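Carboxypeptidase A (Helicoverpa armigera, PDB 1JQG) is a mid-gut procarboxypeptidase that probably uses its zinc ion, once activated, to cleave residues from the C-terminal ends of peptides. Local coordinates at residues A[174-179]-A[303-308]; A[28-33]-A[58-63]; A[96-101]-A[395-400]. All coordinates share one frame; numbering follows the deposited sequence.

Contact 1. Residues A[174-179]-A[303-308]. With ZN (zinc ion), chain B.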
ATOM      1  N   VAL A 174       8.167  15.519  -4.618  1.00 18.66           N
ATOM      2  CA  VAL A 174       7.055  14.591  -4.560  1.00 24.16           C
ATOM      3  C   VAL A 174       7.555  13.183  -4.194  1.00 25.35           C
ATOM      4  O   VAL A 174       8.356  12.600  -4.932  1.00 27.60           O
ATOM      5  CB  VAL A 174       6.305  14.539  -5.914  1.00 17.07           C
ATOM      6  CG1 VAL A 174       5.217  13.465  -5.894  1.00 13.76           C
ATOM      7  CG2 VAL A 174       5.752  15.916  -6.232  1.00 15.14           C
ATOM      8  N   MET A 175       7.191  12.711  -3.005  1.00 23.17           N
ATOM      9  CA  MET A 175       7.652  11.389  -2.583  1.00 23.90           C
ATOM     10  C   MET A 175       6.566  10.373  -2.904  1.00 21.65           C
ATOM     11  O   MET A 175       5.384  10.614  -2.696  1.00 22.46           O
ATOM     12  CB  MET A 175       8.068  11.359  -1.100  1.00 20.51           C
ATOM     13  CG  MET A 175       8.900  10.133  -0.767  1.00 18.18           C
ATOM     14  SD  MET A 175       9.441  10.078   0.919  1.00 15.86           S
ATOM     15  CE  MET A 175       9.666   8.312   1.134  1.00 17.74           C
ATOM     16  N   MET A 176       6.989   9.191  -3.311  1.00 21.41           N
ATOM     17  CA  MET A 176       6.045   8.088  -3.595  1.00 21.35           C
ATOM     18  C   MET A 176       6.609   6.755  -3.139  1.00 17.78           C
ATOM     19  O   MET A 176       7.821   6.514  -3.196  1.00 20.07           O
ATOM     20  CB  MET A 176       5.840   8.143  -5.091  1.00 28.14           C
ATOM     21  CG  MET A 176       4.924   7.126  -5.704  1.00 28.49           C
ATOM     22  SD  MET A 176       5.246   7.110  -7.493  1.00 28.49           S
ATOM     23  CE  MET A 176       5.224   8.847  -7.833  1.00 22.55           C
ATOM     24  N   GLN A 177       5.766   5.916  -2.560  1.00 19.02           N
ATOM     25  CA  GLN A 177       6.223   4.605  -2.080  1.00 18.83           C
ATOM     26  C   GLN A 177       5.168   3.523  -2.211  1.00 14.72           C
ATOM     27  O   GLN A 177       3.999   3.786  -2.207  1.00 15.61           O
ATOM     28  CB  GLN A 177       6.653   4.610  -0.608  1.00 20.11           C
ATOM     29  CG  GLN A 177       5.569   5.084   0.354  1.00 21.48           C
ATOM     30  CD  GLN A 177       6.035   5.097   1.793  1.00 20.35           C
ATOM     31  OE1 GLN A 177       7.047   5.747   2.047  1.00 22.04           O
ATOM     32  NE2 GLN A 177       5.320   4.395   2.680  1.00 16.67           N
ATOM     33  N   SER A 178       5.589   2.275  -2.236  1.00 16.65           N
ATOM     34  CA  SER A 178       4.713   1.142  -2.356  1.00 19.67           C
ATOM     35  C   SER A 178       5.277  -0.085  -1.641  1.00 17.86           C
ATOM     36  O   SER A 178       6.401  -0.059  -1.193  1.00 14.65           O
ATOM     37  CB  SER A 178       4.390   0.813  -3.837  1.00 16.58           C
ATOM     38  OG  SER A 178       5.523   0.413  -4.578  1.00 14.18           O
ATOM     39  N   LEU A 179       4.421  -1.100  -1.486  1.00 17.33           N
ATOM     40  CA  LEU A 179       4.801  -2.354  -0.866  1.00 17.00           C
ATOM     41  C   LEU A 179       5.155  -2.264   0.608  1.00 16.09           C
ATOM     42  O   LEU A 179       5.822  -3.111   1.147  1.00 14.77           O
ATOM     43  CB  LEU A 179       5.900  -3.046  -1.669  1.00 14.61           C
ATOM     44  CG  LEU A 179       5.473  -3.697  -3.003  1.00 16.98           C
ATOM     45  CD1 LEU A 179       6.619  -4.434  -3.676  1.00 15.42           C
ATOM     46  CD2 LEU A 179       4.292  -4.652  -2.890  1.00 13.33           C
ATOM     47  N   LEU A 303       2.844  10.296  -1.137  1.00 13.72           N
ATOM     48  CA  LEU A 303       1.877   9.281  -1.487  1.00 19.74           C
ATOM     49  C   LEU A 303       2.299   7.893  -1.004  1.00 18.30           C
ATOM     50  O   LEU A 303       3.329   7.349  -1.376  1.00 17.64           O
ATOM     51  CB  LEU A 303       1.596   9.272  -3.001  1.00 22.61           C
ATOM     52  CG  LEU A 303       1.100  10.569  -3.633  1.00 24.41           C
ATOM     53  CD1 LEU A 303       0.953  10.458  -5.141  1.00 32.26           C
ATOM     54  CD2 LEU A 303      -0.218  11.032  -3.017  1.00 28.54           C
ATOM     55  N   ASP A 304       1.476   7.289  -0.173  1.00 19.62           N
ATOM     56  CA  ASP A 304       1.680   5.920   0.309  1.00 18.90           C
ATOM     57  C   ASP A 304       0.681   5.035  -0.429  1.00 17.15           C
ATOM     58  O   ASP A 304      -0.519   5.042  -0.103  1.00 19.19           O
ATOM     59  CB  ASP A 304       1.458   5.868   1.826  1.00 17.23           C
ATOM     60  CG  ASP A 304       1.814   4.530   2.431  1.00 16.42           C
ATOM     61  OD1 ASP A 304       2.454   3.686   1.779  1.00 17.24           O
ATOM     62  OD2 ASP A 304       1.440   4.306   3.608  1.00 21.07           O
ATOM     63  N   ILE A 305       1.170   4.309  -1.416  1.00 16.93           N
ATOM     64  CA  ILE A 305       0.324   3.494  -2.272  1.00 20.99           C
ATOM     65  C   ILE A 305       0.026   2.124  -1.698  1.00 20.66           C
ATOM     66  O   ILE A 305       0.878   1.240  -1.643  1.00 22.91           O
ATOM     67  CB  ILE A 305       0.896   3.393  -3.717  1.00 21.92           C
ATOM     68  CG1 ILE A 305       1.038   4.845  -4.266  1.00 15.40           C
ATOM     69  CG2 ILE A 305      -0.002   2.602  -4.651  1.00 10.70           C
ATOM     70  CD1 ILE A 305       1.691   4.952  -5.626  1.00 26.74           C
ATOM     71  N   HIS A 306      -1.244   1.896  -1.391  1.00 18.54           N
ATOM     72  CA  HIS A 306      -1.722   0.620  -0.923  1.00 21.03           C
ATOM     73  C   HIS A 306      -2.776   0.049  -1.890  1.00 24.79           C
ATOM     74  O   HIS A 306      -3.164   0.583  -2.896  1.00 24.27           O
ATOM     75  CB  HIS A 306      -2.407   0.743   0.462  1.00 11.96           C
ATOM     76  CG  HIS A 306      -1.456   1.125   1.545  1.00 19.42           C
ATOM     77  ND1 HIS A 306      -0.932   0.254   2.437  1.00 18.03           N
ATOM     78  CD2 HIS A 306      -0.855   2.283   1.929  1.00 15.67           C
ATOM     79  CE1 HIS A 306      -0.153   0.721   3.342  1.00 15.06           C
ATOM     80  NE2 HIS A 306      -0.068   1.998   3.020  1.00 20.71           N
ATOM     81  N   SER A 307      -3.172  -1.162  -1.533  1.00 29.06           N
ATOM     82  CA  SER A 307      -4.172  -1.945  -2.117  1.00 27.22           C
ATOM     83  C   SER A 307      -4.942  -2.809  -1.061  1.00 29.86           C
ATOM     84  O   SER A 307      -4.406  -3.008   0.031  1.00 28.15           O
ATOM     85  CB  SER A 307      -3.816  -2.957  -3.214  1.00 30.49           C
ATOM     86  OG  SER A 307      -3.269  -4.157  -2.685  1.00 28.44           O
ATOM     87  N   PHE A 308      -6.203  -2.656  -0.685  1.00 25.48           N
ATOM     88  CA  PHE A 308      -7.216  -2.720  -1.727  1.00 26.60           C
ATOM     89  C   PHE A 308      -8.441  -1.850  -1.450  1.00 27.82           C
ATOM     90  O   PHE A 308      -8.765  -1.708  -0.229  1.00 23.70           O
ATOM     91  CB  PHE A 308      -7.499  -4.057  -2.410  1.00 29.87           C
ATOM     92  CG  PHE A 308      -8.442  -4.897  -1.612  1.00 33.80           C
ATOM     93  CD1 PHE A 308      -9.805  -4.736  -1.810  1.00 31.17           C
ATOM     94  CD2 PHE A 308      -8.033  -5.815  -0.667  1.00 33.05           C
ATOM     95  CE1 PHE A 308     -10.735  -5.466  -1.101  1.00 29.87           C
ATOM     96  CE2 PHE A 308      -8.949  -6.548   0.052  1.00 32.44           C
ATOM     97  CZ  PHE A 308     -10.305  -6.386  -0.164  1.00 29.46           C
TER
HETATM   98 ZN    ZN B 413      -2.076  -1.645   3.251  1.00 25.88          ZN
HETATM   99  O   HOH W   1      -4.244  -1.035   4.201  1.00 17.20           O
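Q177 reaches across to D304 from the neighbouring parallel strand, and the pair illustrates how a sheet can position a metal ligand from behind. NE2 of Q177 gives a hydrogen bond to OD1 of D304 at 3.1 Å from above the carboxylate plane, the amide and carboxylate planes being 83° apart. A chi1 of 57° on Q177 tucks CG between its own backbone N and carbonyl carbon, and the otherwise extended chain then carries the amide over D304. The other oxygen, OD2, accepts from H306 NE2 at 2.8 Å; the acceptor lies in the imidazole plane, although the donor stands well out of the carboxylate plane. With NE2 engaged in this way, ND1 of H306 meets the zinc ion at 2.4 Å.

The tight part of the contact lies behind this chain of polar bonds. Three backbone bonds join the strands: L303 N to M175 O (3.0 Å), Q177 N to L303 O (3.1 Å) and I305 N to Q177 O (3.0 Å). On the face opposite Q177 and D304, M176 CG packs on I305 CD1 at 3.9 Å, and I413 of helix 402-421 covers M176, L303 and I305.

Past I305 the strands separate. Near the end of its strand, S178 OG hydrogen-bonds to P217 O. The CB of H306 leaves the facing strand, while its ring swings back between D304 and the zinc ion, whose shell also takes in H181, E184 and a water. The close strand packing thus gives way to a zinc site that carries one bound water, at the C-terminal ends of parallel strands: a zinc-binding histidine hydrogen-bonded to a second-shell aspartate, set in the mixed central sheet of the M14 metallocarboxypeptidase fold.

Contact 2. Residues A[28-33]-A[58-63]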
ATOM      1  N   GLN A  28     -17.931 -12.432   4.156  1.00 33.08           N
ATOM      2  CA  GLN A  28     -18.386 -11.064   3.934  1.00 32.94           C
ATOM      3  C   GLN A  28     -19.340 -10.680   5.066  1.00 32.74           C
ATOM      4  O   GLN A  28     -20.408 -11.285   5.164  1.00 36.26           O
ATOM      5  CB  GLN A  28     -18.991 -10.971   2.541  1.00 27.69           C
ATOM      6  CG  GLN A  28     -19.582  -9.622   2.218  1.00 32.68           C
ATOM      7  CD  GLN A  28     -20.411  -9.638   0.937  1.00 40.82           C
ATOM      8  OE1 GLN A  28     -21.631  -9.401   1.017  1.00 37.17           O
ATOM      9  NE2 GLN A  28     -19.732  -9.915  -0.173  1.00 33.95           N
ATOM     10  N   VAL A  29     -18.904  -9.777   5.943  1.00 30.44           N
ATOM     11  CA  VAL A  29     -19.735  -9.355   7.063  1.00 30.08           C
ATOM     12  C   VAL A  29     -20.494  -8.078   6.723  1.00 28.45           C
ATOM     13  O   VAL A  29     -19.877  -7.138   6.268  1.00 26.84           O
ATOM     14  CB  VAL A  29     -18.931  -9.159   8.358  1.00 31.87           C
ATOM     15  CG1 VAL A  29     -18.196 -10.483   8.610  1.00 31.12           C
ATOM     16  CG2 VAL A  29     -17.910  -8.043   8.317  1.00 41.84           C
ATOM     17  N   ASP A  30     -21.805  -8.087   6.887  1.00 31.72           N
ATOM     18  CA  ASP A  30     -22.694  -6.987   6.596  1.00 28.55           C
ATOM     19  C   ASP A  30     -23.256  -6.446   7.893  1.00 28.76           C
ATOM     20  O   ASP A  30     -24.059  -7.149   8.495  1.00 30.87           O
ATOM     21  CB  ASP A  30     -23.859  -7.402   5.688  1.00 34.43           C
ATOM     22  CG  ASP A  30     -23.395  -8.072   4.415  1.00 36.54           C
ATOM     23  OD1 ASP A  30     -23.496  -7.394   3.382  1.00 45.14           O
ATOM     24  OD2 ASP A  30     -22.926  -9.236   4.479  1.00 44.33           O
ATOM     25  N   VAL A  31     -22.820  -5.257   8.282  1.00 30.60           N
ATOM     26  CA  VAL A  31     -23.281  -4.609   9.500  1.00 31.71           C
ATOM     27  C   VAL A  31     -24.359  -3.582   9.178  1.00 32.97           C
ATOM     28  O   VAL A  31     -24.278  -2.877   8.187  1.00 33.89           O
ATOM     29  CB  VAL A  31     -22.123  -3.962  10.303  1.00 32.63           C
ATOM     30  CG1 VAL A  31     -21.211  -5.065  10.847  1.00 30.26           C
ATOM     31  CG2 VAL A  31     -21.372  -2.979   9.428  1.00 30.69           C
ATOM     32  N   ALA A  32     -25.366  -3.490  10.035  1.00 35.82           N
ATOM     33  CA  ALA A  32     -26.484  -2.570   9.837  1.00 34.91           C
ATOM     34  C   ALA A  32     -26.274  -1.240  10.549  1.00 35.62           C
ATOM     35  O   ALA A  32     -26.640  -0.209  10.008  1.00 39.67           O
ATOM     36  CB  ALA A  32     -27.765  -3.193  10.383  1.00 26.22           C
ATOM     37  N   SER A  33     -25.767  -1.241  11.772  1.00 37.34           N
ATOM     38  CA  SER A  33     -25.577  -0.012  12.532  1.00 38.85           C
ATOM     39  C   SER A  33     -24.153   0.172  13.045  1.00 38.27           C
ATOM     40  O   SER A  33     -23.258  -0.649  12.849  1.00 35.25           O
ATOM     41  CB  SER A  33     -26.550  -0.014  13.725  1.00 41.41           C
ATOM     42  OG  SER A  33     -26.094  -1.097  14.544  1.00 37.21           O
ATOM     43  N   GLY A  58     -23.543  -0.008   4.587  1.00 28.49           N
ATOM     44  CA  GLY A  58     -23.538   0.373   3.190  1.00 31.40           C
ATOM     45  C   GLY A  58     -22.385  -0.196   2.367  1.00 31.78           C
ATOM     46  O   GLY A  58     -22.349  -0.140   1.137  1.00 33.78           O
ATOM     47  N   ARG A  59     -21.375  -0.746   3.035  1.00 29.87           N
ATOM     48  CA  ARG A  59     -20.247  -1.340   2.318  1.00 32.13           C
ATOM     49  C   ARG A  59     -19.614  -2.440   3.167  1.00 29.01           C
ATOM     50  O   ARG A  59     -18.727  -2.201   3.976  1.00 26.58           O
ATOM     51  CB  ARG A  59     -19.194  -0.260   1.973  1.00 31.15           C
ATOM     52  CG  ARG A  59     -18.119  -0.738   1.006  1.00 28.11           C
ATOM     53  CD  ARG A  59     -17.087   0.352   0.688  1.00 25.34           C
ATOM     54  NE  ARG A  59     -16.257   0.649   1.868  1.00 26.58           N
ATOM     55  CZ  ARG A  59     -16.354   1.753   2.604  1.00 22.26           C
ATOM     56  NH1 ARG A  59     -17.245   2.694   2.294  1.00 26.20           N
ATOM     57  NH2 ARG A  59     -15.580   1.959   3.649  1.00 14.58           N
ATOM     58  N   PRO A  60     -20.113  -3.660   3.045  1.00 31.42           N
ATOM     59  CA  PRO A  60     -19.668  -4.826   3.793  1.00 32.67           C
ATOM     60  C   PRO A  60     -18.182  -5.137   3.676  1.00 30.49           C
ATOM     61  O   PRO A  60     -17.543  -4.844   2.664  1.00 34.80           O
ATOM     62  CB  PRO A  60     -20.460  -6.016   3.226  1.00 27.30           C
ATOM     63  CG  PRO A  60     -21.115  -5.552   1.998  1.00 29.89           C
ATOM     64  CD  PRO A  60     -21.228  -4.049   2.132  1.00 31.68           C
ATOM     65  N   GLY A  61     -17.587  -5.656   4.733  1.00 25.48           N
ATOM     66  CA  GLY A  61     -16.161  -5.924   4.723  1.00 25.14           C
ATOM     67  C   GLY A  61     -15.854  -7.386   4.503  1.00 24.65           C
ATOM     68  O   GLY A  61     -16.755  -8.212   4.408  1.00 22.94           O
ATOM     69  N   LYS A  62     -14.577  -7.677   4.273  1.00 26.01           N
ATOM     70  CA  LYS A  62     -14.115  -9.033   4.045  1.00 27.52           C
ATOM     71  C   LYS A  62     -13.065  -9.458   5.075  1.00 28.15           C
ATOM     72  O   LYS A  62     -12.198  -8.674   5.453  1.00 27.67           O
ATOM     73  CB  LYS A  62     -13.587  -9.150   2.621  1.00 31.64           C
ATOM     74  CG  LYS A  62     -14.670  -9.085   1.571  1.00 37.33           C
ATOM     75  CD  LYS A  62     -14.259  -9.665   0.226  1.00 44.75           C
ATOM     76  CE  LYS A  62     -15.343  -9.378  -0.811  1.00 54.25           C
ATOM     77  NZ  LYS A  62     -14.937  -9.535  -2.232  1.00 58.54           N
ATOM     78  N   VAL A  63     -13.196 -10.714   5.542  1.00 26.48           N
ATOM     79  CA  VAL A  63     -12.237 -11.221   6.533  1.00 27.11           C
ATOM     80  C   VAL A  63     -11.839 -12.660   6.237  1.00 26.59           C
ATOM     81  O   VAL A  63     -12.688 -13.466   5.836  1.00 22.65           O
ATOM     82  CB  VAL A  63     -12.832 -11.062   7.960  1.00 28.26           C
ATOM     83  CG1 VAL A  63     -14.220 -11.668   8.022  1.00 30.45           C
ATOM     84  CG2 VAL A  63     -11.930 -11.552   9.079  1.00 20.89           C
TER
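The carbonyl oxygen of G61 is held by two neighbours on the facing strand: V29 N donates a hydrogen bond to it at 3.1 Å, and the Q28 CA-H adds a weaker contact, with CA and O 3.3 Å apart. The return bond, from G61 N to V29 O, is equally long at 3.1 Å. Together the two make V29 and G61 a hydrogen-bonded antiparallel pair.

P60, just before the paired residues, supplies the packing surface for one face. Its CB and CG sit under the carboxylate of D30, with OD1 3.3 Å from CG; a chi1 of -54° turns the D30 carboxyl group opposite its own carbonyl carbon and over the ring. Q28 lies alongside the same ring, pointing the same way, with its CG 3.8 Å from P60 CB. The other face is apolar: V29 CG1 meets V63 CG1 at 4.2 Å, the two side chains crossing at about a right angle, and F73 of helix 70-80 covers both.

These are the middle strands of the four-stranded antiparallel sheet of the activation peptide. Chemically the contact is two-sided: valines face the helices, whereas K62, on the Q28 face, forms salt bridges to E87 within the propeptide and D393 beyond it, implying that the polar face is the one turned to the enzyme.

Contact 3. Residues A[96-101]-A[395-400]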
ATOM      1  N   GLU A  96      -3.431 -20.903  -5.817  1.00 27.07           N
ATOM      2  CA  GLU A  96      -2.864 -21.801  -6.795  1.00 25.66           C
ATOM      3  C   GLU A  96      -3.130 -21.334  -8.224  1.00 27.65           C
ATOM      4  O   GLU A  96      -2.247 -21.377  -9.085  1.00 28.91           O
ATOM      5  CB  GLU A  96      -3.465 -23.185  -6.586  1.00 28.11           C
ATOM      6  CG  GLU A  96      -2.905 -23.881  -5.348  1.00 31.61           C
ATOM      7  CD  GLU A  96      -3.491 -25.276  -5.174  1.00 35.13           C
ATOM      8  OE1 GLU A  96      -4.548 -25.505  -5.807  1.00 42.75           O
ATOM      9  OE2 GLU A  96      -2.867 -26.041  -4.409  1.00 32.13           O
ATOM     10  N   LEU A  97      -4.281 -20.705  -8.434  1.00 27.77           N
ATOM     11  CA  LEU A  97      -4.602 -20.131  -9.740  1.00 27.78           C
ATOM     12  C   LEU A  97      -3.725 -18.916 -10.040  1.00 27.24           C
ATOM     13  O   LEU A  97      -3.297 -18.740 -11.191  1.00 28.18           O
ATOM     14  CB  LEU A  97      -6.095 -19.755  -9.788  1.00 29.02           C
ATOM     15  CG  LEU A  97      -6.514 -19.045 -11.082  1.00 27.96           C
ATOM     16  CD1 LEU A  97      -6.421 -20.044 -12.209  1.00 33.88           C
ATOM     17  CD2 LEU A  97      -7.878 -18.384 -10.951  1.00 35.82           C
ATOM     18  N   GLU A  98      -3.487 -18.049  -9.060  1.00 25.80           N
ATOM     19  CA  GLU A  98      -2.668 -16.865  -9.237  1.00 25.65           C
ATOM     20  C   GLU A  98      -1.262 -17.281  -9.646  1.00 26.43           C
ATOM     21  O   GLU A  98      -0.768 -16.740 -10.633  1.00 27.60           O
ATOM     22  CB  GLU A  98      -2.631 -15.986  -7.991  1.00 15.31           C
ATOM     23  CG  GLU A  98      -1.845 -14.696  -8.214  1.00 26.99           C
ATOM     24  CD  GLU A  98      -1.352 -14.007  -6.959  1.00 22.51           C
ATOM     25  OE1 GLU A  98      -0.832 -14.666  -6.040  1.00 22.56           O
ATOM     26  OE2 GLU A  98      -1.492 -12.749  -6.913  1.00 22.13           O
ATOM     27  N   ASP A  99      -0.716 -18.279  -8.959  1.00 27.04           N
ATOM     28  CA  ASP A  99       0.582 -18.860  -9.300  1.00 28.50           C
ATOM     29  C   ASP A  99       0.612 -19.336 -10.755  1.00 27.11           C
ATOM     30  O   ASP A  99       1.529 -19.083 -11.528  1.00 28.26           O
ATOM     31  CB  ASP A  99       0.939 -20.037  -8.397  1.00 26.05           C
ATOM     32  CG  ASP A  99       1.052 -19.657  -6.949  1.00 36.89           C
ATOM     33  OD1 ASP A  99       1.100 -18.463  -6.614  1.00 49.17           O
ATOM     34  OD2 ASP A  99       1.077 -20.633  -6.165  1.00 46.94           O
ATOM     35  N   GLN A 100      -0.447 -20.024 -11.150  1.00 25.39           N
ATOM     36  CA  GLN A 100      -0.599 -20.530 -12.511  1.00 24.42           C
ATOM     37  C   GLN A 100      -0.654 -19.405 -13.514  1.00 20.59           C
ATOM     38  O   GLN A 100       0.060 -19.414 -14.498  1.00 25.12           O
ATOM     39  CB  GLN A 100      -1.866 -21.383 -12.592  1.00 27.05           C
ATOM     40  CG  GLN A 100      -2.053 -22.122 -13.900  1.00 34.97           C
ATOM     41  CD  GLN A 100      -3.279 -23.019 -13.868  1.00 39.67           C
ATOM     42  OE1 GLN A 100      -4.132 -22.851 -14.743  1.00 46.93           O
ATOM     43  NE2 GLN A 100      -3.366 -23.937 -12.907  1.00 41.84           N
ATOM     44  N   LEU A 101      -1.415 -18.364 -13.233  1.00 25.12           N
ATOM     45  CA  LEU A 101      -1.574 -17.184 -14.065  1.00 23.60           C
ATOM     46  C   LEU A 101      -0.360 -16.274 -14.145  1.00 26.24           C
ATOM     47  O   LEU A 101      -0.042 -15.751 -15.213  1.00 25.97           O
ATOM     48  CB  LEU A 101      -2.767 -16.371 -13.567  1.00 23.75           C
ATOM     49  CG  LEU A 101      -4.040 -16.451 -14.421  1.00 32.24           C
ATOM     50  CD1 LEU A 101      -4.358 -17.883 -14.822  1.00 30.14           C
ATOM     51  CD2 LEU A 101      -5.195 -15.835 -13.643  1.00 28.52           C
ATOM     52  N   PHE A 395      -6.293  -9.534  -2.860  1.00 22.39           N
ATOM     53  CA  PHE A 395      -4.941  -9.087  -3.089  1.00 21.98           C
ATOM     54  C   PHE A 395      -4.292  -9.775  -4.281  1.00 20.08           C
ATOM     55  O   PHE A 395      -3.241  -9.372  -4.712  1.00 14.91           O
ATOM     56  CB  PHE A 395      -4.138  -9.332  -1.804  1.00 18.98           C
ATOM     57  CG  PHE A 395      -4.625  -8.506  -0.649  1.00 19.69           C
ATOM     58  CD1 PHE A 395      -4.329  -7.150  -0.538  1.00 15.92           C
ATOM     59  CD2 PHE A 395      -5.365  -9.141   0.353  1.00 22.81           C
ATOM     60  CE1 PHE A 395      -4.802  -6.444   0.538  1.00 23.70           C
ATOM     61  CE2 PHE A 395      -5.854  -8.408   1.437  1.00 18.18           C
ATOM     62  CZ  PHE A 395      -5.577  -7.054   1.519  1.00 21.35           C
ATOM     63  N   LEU A 396      -4.931 -10.830  -4.790  1.00 27.54           N
ATOM     64  CA  LEU A 396      -4.426 -11.594  -5.935  1.00 25.18           C
ATOM     65  C   LEU A 396      -4.452 -10.777  -7.220  1.00 24.03           C
ATOM     66  O   LEU A 396      -5.355 -10.005  -7.462  1.00 25.75           O
ATOM     67  CB  LEU A 396      -5.253 -12.859  -6.124  1.00 25.42           C
ATOM     68  CG  LEU A 396      -5.399 -13.755  -4.889  1.00 27.94           C
ATOM     69  CD1 LEU A 396      -6.180 -15.014  -5.315  1.00 29.82           C
ATOM     70  CD2 LEU A 396      -4.068 -14.086  -4.249  1.00 24.17           C
ATOM     71  N   VAL A 397      -3.408 -10.882  -8.005  1.00 26.80           N
ATOM     72  CA  VAL A 397      -3.199 -10.109  -9.205  1.00 26.39           C
ATOM     73  C   VAL A 397      -3.432 -10.936 -10.475  1.00 27.58           C
ATOM     74  O   VAL A 397      -2.933 -12.024 -10.667  1.00 27.62           O
ATOM     75  CB  VAL A 397      -1.757  -9.540  -9.288  1.00 27.46           C
ATOM     76  CG1 VAL A 397      -1.654  -8.706 -10.580  1.00 23.22           C
ATOM     77  CG2 VAL A 397      -1.387  -8.809  -8.009  1.00 21.57           C
ATOM     78  N   ASP A 398      -4.241 -10.425 -11.384  1.00 29.29           N
ATOM     79  CA  ASP A 398      -4.461 -10.936 -12.714  1.00 24.78           C
ATOM     80  C   ASP A 398      -3.533 -10.163 -13.649  1.00 23.33           C
ATOM     81  O   ASP A 398      -3.641  -8.922 -13.751  1.00 19.07           O
ATOM     82  CB  ASP A 398      -5.916 -10.707 -13.112  1.00 32.40           C
ATOM     83  CG  ASP A 398      -6.315 -11.462 -14.365  1.00 35.10           C
ATOM     84  OD1 ASP A 398      -5.507 -11.560 -15.324  1.00 33.78           O
ATOM     85  OD2 ASP A 398      -7.453 -11.964 -14.426  1.00 35.50           O
ATOM     86  N   PRO A 399      -2.631 -10.850 -14.348  1.00 22.32           N
ATOM     87  CA  PRO A 399      -1.655 -10.255 -15.255  1.00 21.36           C
ATOM     88  C   PRO A 399      -2.214  -9.351 -16.330  1.00 18.17           C
ATOM     89  O   PRO A 399      -1.473  -8.568 -16.880  1.00 23.57           O
ATOM     90  CB  PRO A 399      -0.923 -11.493 -15.807  1.00 22.30           C
ATOM     91  CG  PRO A 399      -1.895 -12.607 -15.705  1.00 21.71           C
ATOM     92  CD  PRO A 399      -2.540 -12.331 -14.354  1.00 23.83           C
ATOM     93  N   ASP A 400      -3.517  -9.304 -16.572  1.00 22.29           N
ATOM     94  CA  ASP A 400      -4.174  -8.461 -17.543  1.00 21.95           C
ATOM     95  C   ASP A 400      -4.421  -7.067 -17.009  1.00 24.36           C
ATOM     96  O   ASP A 400      -4.576  -6.130 -17.796  1.00 29.72           O
ATOM     97  CB  ASP A 400      -5.515  -9.060 -17.984  1.00 25.86           C
ATOM     98  CG  ASP A 400      -5.388 -10.301 -18.841  1.00 27.31           C
ATOM     99  OD1 ASP A 400      -4.302 -10.661 -19.371  1.00 30.42           O
ATOM    100  OD2 ASP A 400      -6.466 -10.941 -18.980  1.00 31.28           O
TER
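E98 leans from helix 92-108 onto the backbone of L396 and V397, a worked case of a carboxylate used to fix a loop. With CG anti to the backbone N (chi1 -176°), the chain runs straight outward from CB. CG passes 3.8 Å from V397 O, and CD comes to the same distance from L396 CD2. At the tip, OE1 lies against the L396 methyl CD2 at 3.7 Å and forms a salt bridge to R232 NE. Among the partners of OE2 is the V397 N-H, accepted at 2.9 Å in a nearly straight bond (168°) on the anti side, somewhat out of the carboxylate plane; OE2 also lies 3.3 Å from L396 CA.

One helical turn on, the contact becomes apolar: L101 CB meets P399 CD at 4.1 Å, and the proline ring also lies near the carbonyl of L101. Next to it, D398 OD1 accepts a long bond from D400 N, closing an Asx turn that shapes the loop ahead of helix 402-421.

The propeptide helix is therefore joined to the enzyme loop by a carboxylate whose charge the arginine and the amide N-H would probably stabilise; protonation would be expected to weaken the link.

In the fold
Contact 2 builds the propeptide sheet, contact 3 joins a propeptide helix to an enzyme loop, and contact 1 lies in the catalytic core. Centres of contacts 1 and 3 are 21 Å apart, yet they touch through F395, whose CE1 lies 3.5 Å from S307 O and whose ring meets F308 edge-to-face. The F395 side chain is also about 6 Å from the zinc ion and packs edge-to-face on W52 of the propeptide sheet, consistent with a propeptide covering the active-site entrance. The sheet also comes near the site through K62, whose side chain is about 14 Å from the zinc ion. Nearest atoms of contacts 2 and 3 are about 8 Å apart.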